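Local coordinates for methanol--corrinoid protein co-methyltransferase (Methanosarcina barkeri, PDB 2I2X) that transfers the methyl group of methanol to the cob(I)amide carried by its partner corrinoid protein MtaC, an early step of methanogenesis from methanol, at residues Y6-Y11 with K277-M282. Residues are numbered along the deposited sequence; the frame is centred on the assembly and turned at random.
Sequences YTSMAY and KAITGM
Tyr6 lays one face of its ring over Thr280, whose CG2 sits 4.2 Å from the ring centroid and 26° off the normal, a CH-pi contact. Nearer the backbone, Tyr6 CB meets Ile279 CG2 at 3.6 Å; at the far end, Tyr6 OH adjoins Met282 CE and binds a water in the ring plane. That water donates to Thr280 O (2.8 Å), bridging the phenol to a carbonyl at the helix end. With Tyr6 cut back to an alanine, a gap is likely to open beside Thr280 CG2 and Ile279 CG2, and the water would probably lose its phenol partner. Met9 reaches the helix by folding its chain, with chi2 at -69° and chi3 at -68°, which brings CE to 3.8 Å from Ala278 CB. The one direct hydrogen bond across the contact follows: Ala10 N donates to Ile279 O at 2.9 Å. Ala10 CB then packs 3.4 Å from Gly281 N, against the final turn; Gly281, with positive phi, leaves the helix here, where the Ala10 methyl leaves little room for a CB. Tyr11 turns its ring edge to the carbonyls of Lys277 and Ala278, CE2 lying 3.5 Å from Lys277 O, while its OH rests near Lys277 CE. The extended lysine runs on to a salt bridge with Asp308. Thr280 OG1, which also bonds to Val276 O, accepts from Met282 N to form an ST turn. Helices 240-259 and 372-383 of the same chain also pack on these side chains. The N-terminal loop thus packs on the C-terminal end of helix 273-280, at the turn that leads toward strand 285-287 of the TIM barrel, away from the zinc and corrinoid sites.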
ATOM      1  N   TYR A   6     -11.955  37.214   0.079  1.00 19.12           N
ATOM      2  CA  TYR A   6     -10.529  37.507  -0.047  1.00 17.27           C
ATOM      3  C   TYR A   6     -10.264  38.415  -1.220  1.00 16.55           C
ATOM      4  O   TYR A   6     -10.700  38.140  -2.325  1.00 15.90           O
ATOM      5  CB  TYR A   6      -9.682  36.217  -0.169  1.00 16.36           C
ATOM      6  CG  TYR A   6      -9.428  35.564   1.156  1.00 14.84           C
ATOM      7  CD1 TYR A   6      -8.268  35.826   1.880  1.00 12.85           C
ATOM      8  CD2 TYR A   6     -10.371  34.696   1.713  1.00 15.79           C
ATOM      9  CE1 TYR A   6      -8.056  35.233   3.139  1.00 11.53           C
ATOM     10  CE2 TYR A   6     -10.170  34.096   2.958  1.00 14.29           C
ATOM     11  CZ  TYR A   6      -9.014  34.382   3.660  1.00 12.48           C
ATOM     12  OH  TYR A   6      -8.830  33.797   4.873  1.00 13.71           O
ATOM     13  N   THR A   7      -9.535  39.496  -0.976  1.00 16.66           N
ATOM     14  CA  THR A   7      -9.199  40.456  -2.043  1.00 16.82           C
ATOM     15  C   THR A   7      -7.719  40.736  -2.021  1.00 17.11           C
ATOM     16  O   THR A   7      -7.231  41.637  -2.707  1.00 17.83           O
ATOM     17  CB  THR A   7     -10.063  41.777  -1.982  1.00 16.72           C
ATOM     18  OG1 THR A   7     -10.088  42.280  -0.642  1.00 17.60           O
ATOM     19  CG2 THR A   7     -11.524  41.490  -2.399  1.00 15.21           C
ATOM     20  N   SER A   8      -6.989  39.951  -1.227  1.00 16.90           N
ATOM     21  CA  SER A   8      -5.529  40.011  -1.254  1.00 16.41           C
ATOM     22  C   SER A   8      -4.957  38.644  -0.918  1.00 15.68           C
ATOM     23  O   SER A   8      -5.710  37.771  -0.491  1.00 15.96           O
ATOM     24  CB  SER A   8      -4.988  41.115  -0.336  1.00 15.94           C
ATOM     25  OG  SER A   8      -5.553  40.988   0.941  1.00 17.26           O
ATOM     26  N   MET A   9      -3.657  38.463  -1.171  1.00 14.30           N
ATOM     27  CA  MET A   9      -2.929  37.214  -0.928  1.00 12.57           C
ATOM     28  C   MET A   9      -2.232  37.249   0.441  1.00 11.66           C
ATOM     29  O   MET A   9      -1.574  38.220   0.776  1.00 11.89           O
ATOM     30  CB  MET A   9      -1.827  37.028  -1.988  1.00 13.26           C
ATOM     31  CG  MET A   9      -2.209  37.127  -3.462  1.00 11.11           C
ATOM     32  SD  MET A   9      -3.207  35.747  -3.939  1.00 15.64           S
ATOM     33  CE  MET A   9      -2.068  34.353  -3.830  1.00 11.84           C
ATOM     34  N   ALA A  10      -2.354  36.178   1.215  1.00 10.83           N
ATOM     35  CA  ALA A  10      -1.641  36.006   2.484  1.00  9.64           C
ATOM     36  C   ALA A  10      -0.132  36.042   2.338  1.00  9.68           C
ATOM     37  O   ALA A  10       0.568  36.497   3.230  1.00  9.97           O
ATOM     38  CB  ALA A  10      -2.041  34.697   3.121  1.00  9.24           C
ATOM     39  N   TYR A  11       0.367  35.551   1.222  1.00  9.28           N
ATOM     40  CA  TYR A  11       1.780  35.495   0.973  1.00  9.82           C
ATOM     41  C   TYR A  11       2.145  36.554  -0.059  1.00 10.18           C
ATOM     42  O   TYR A  11       1.413  36.754  -1.020  1.00  9.98           O
ATOM     43  CB  TYR A  11       2.146  34.108   0.396  1.00  9.83           C
ATOM     44  CG  TYR A  11       2.081  32.971   1.371  1.00  9.23           C
ATOM     45  CD1 TYR A  11       3.178  32.651   2.186  1.00 10.40           C
ATOM     46  CD2 TYR A  11       0.941  32.189   1.471  1.00  9.77           C
ATOM     47  CE1 TYR A  11       3.109  31.577   3.105  1.00  9.05           C
ATOM     48  CE2 TYR A  11       0.858  31.119   2.387  1.00  9.24           C
ATOM     49  CZ  TYR A  11       1.945  30.816   3.182  1.00  9.68           C
ATOM     50  OH  TYR A  11       1.835  29.769   4.071  1.00 10.55           O
ATOM     51  N   LYS A 277      -4.273  27.780  -0.202  1.00  8.22           N
ATOM     52  CA  LYS A 277      -3.220  28.102   0.745  1.00  7.37           C
ATOM     53  C   LYS A 277      -2.561  29.399   0.368  1.00  7.27           C
ATOM     54  O   LYS A 277      -2.361  30.250   1.237  1.00  7.72           O
ATOM     55  CB  LYS A 277      -2.165  26.992   0.831  1.00  7.61           C
ATOM     56  CG  LYS A 277      -1.100  27.283   1.887  1.00  8.12           C
ATOM     57  CD  LYS A 277      -0.277  26.078   2.235  1.00 11.75           C
ATOM     58  CE  LYS A 277       0.740  26.353   3.363  1.00 11.51           C
ATOM     59  NZ  LYS A 277       1.467  25.095   3.668  1.00 12.08           N
ATOM     60  N   ALA A 278      -2.200  29.548  -0.905  1.00  6.65           N
ATOM     61  CA  ALA A 278      -1.623  30.811  -1.399  1.00  7.49           C
ATOM     62  C   ALA A 278      -2.505  32.037  -1.092  1.00  8.06           C
ATOM     63  O   ALA A 278      -1.995  33.093  -0.728  1.00  8.94           O
ATOM     64  CB  ALA A 278      -1.333  30.733  -2.901  1.00  7.31           C
ATOM     65  N   ILE A 279      -3.823  31.904  -1.223  1.00  7.37           N
ATOM     66  CA  ILE A 279      -4.697  32.992  -0.893  1.00  7.03           C
ATOM     67  C   ILE A 279      -4.811  33.183   0.622  1.00  7.93           C
ATOM     68  O   ILE A 279      -4.602  34.288   1.129  1.00  7.73           O
ATOM     69  CB  ILE A 279      -6.105  32.787  -1.522  1.00  7.48           C
ATOM     70  CG1 ILE A 279      -6.023  32.815  -3.049  1.00  6.36           C
ATOM     71  CG2 ILE A 279      -7.068  33.837  -1.048  1.00  4.40           C
ATOM     72  CD1 ILE A 279      -7.269  32.308  -3.715  1.00  5.84           C
ATOM     73  N   THR A 280      -5.137  32.108   1.337  1.00  8.24           N
ATOM     74  CA  THR A 280      -5.545  32.212   2.742  1.00  8.49           C
ATOM     75  C   THR A 280      -4.418  32.173   3.776  1.00  8.64           C
ATOM     76  O   THR A 280      -4.599  32.663   4.909  1.00  8.95           O
ATOM     77  CB  THR A 280      -6.516  31.078   3.135  1.00  8.57           C
ATOM     78  OG1 THR A 280      -5.848  29.824   3.004  1.00  9.11           O
ATOM     79  CG2 THR A 280      -7.765  31.062   2.254  1.00  8.53           C
ATOM     80  N   GLY A 281      -3.287  31.554   3.430  1.00  7.61           N
ATOM     81  CA  GLY A 281      -2.211  31.359   4.410  1.00  6.89           C
ATOM     82  C   GLY A 281      -2.588  30.330   5.453  1.00  7.22           C
ATOM     83  O   GLY A 281      -1.964  30.252   6.518  1.00  7.19           O
ATOM     84  N   MET A 282      -3.614  29.537   5.140  1.00  7.26           N
ATOM     85  CA  MET A 282      -4.121  28.500   6.026  1.00  7.51           C
ATOM     86  C   MET A 282      -3.549  27.136   5.635  1.00  7.69           C
ATOM     87  O   MET A 282      -3.191  26.929   4.448  1.00  8.21           O
ATOM     88  CB  MET A 282      -5.641  28.456   5.974  1.00  7.05           C
ATOM     89  CG  MET A 282      -6.268  29.553   6.798  1.00  8.40           C
ATOM     90  SD  MET A 282      -8.006  29.781   6.414  1.00  8.35           S
ATOM     91  CE  MET A 282      -8.433  31.103   7.523  1.00  8.94           C
TER
HETATM   92  O   HOH W   1      -6.672  34.095   6.197  1.00  7.81           O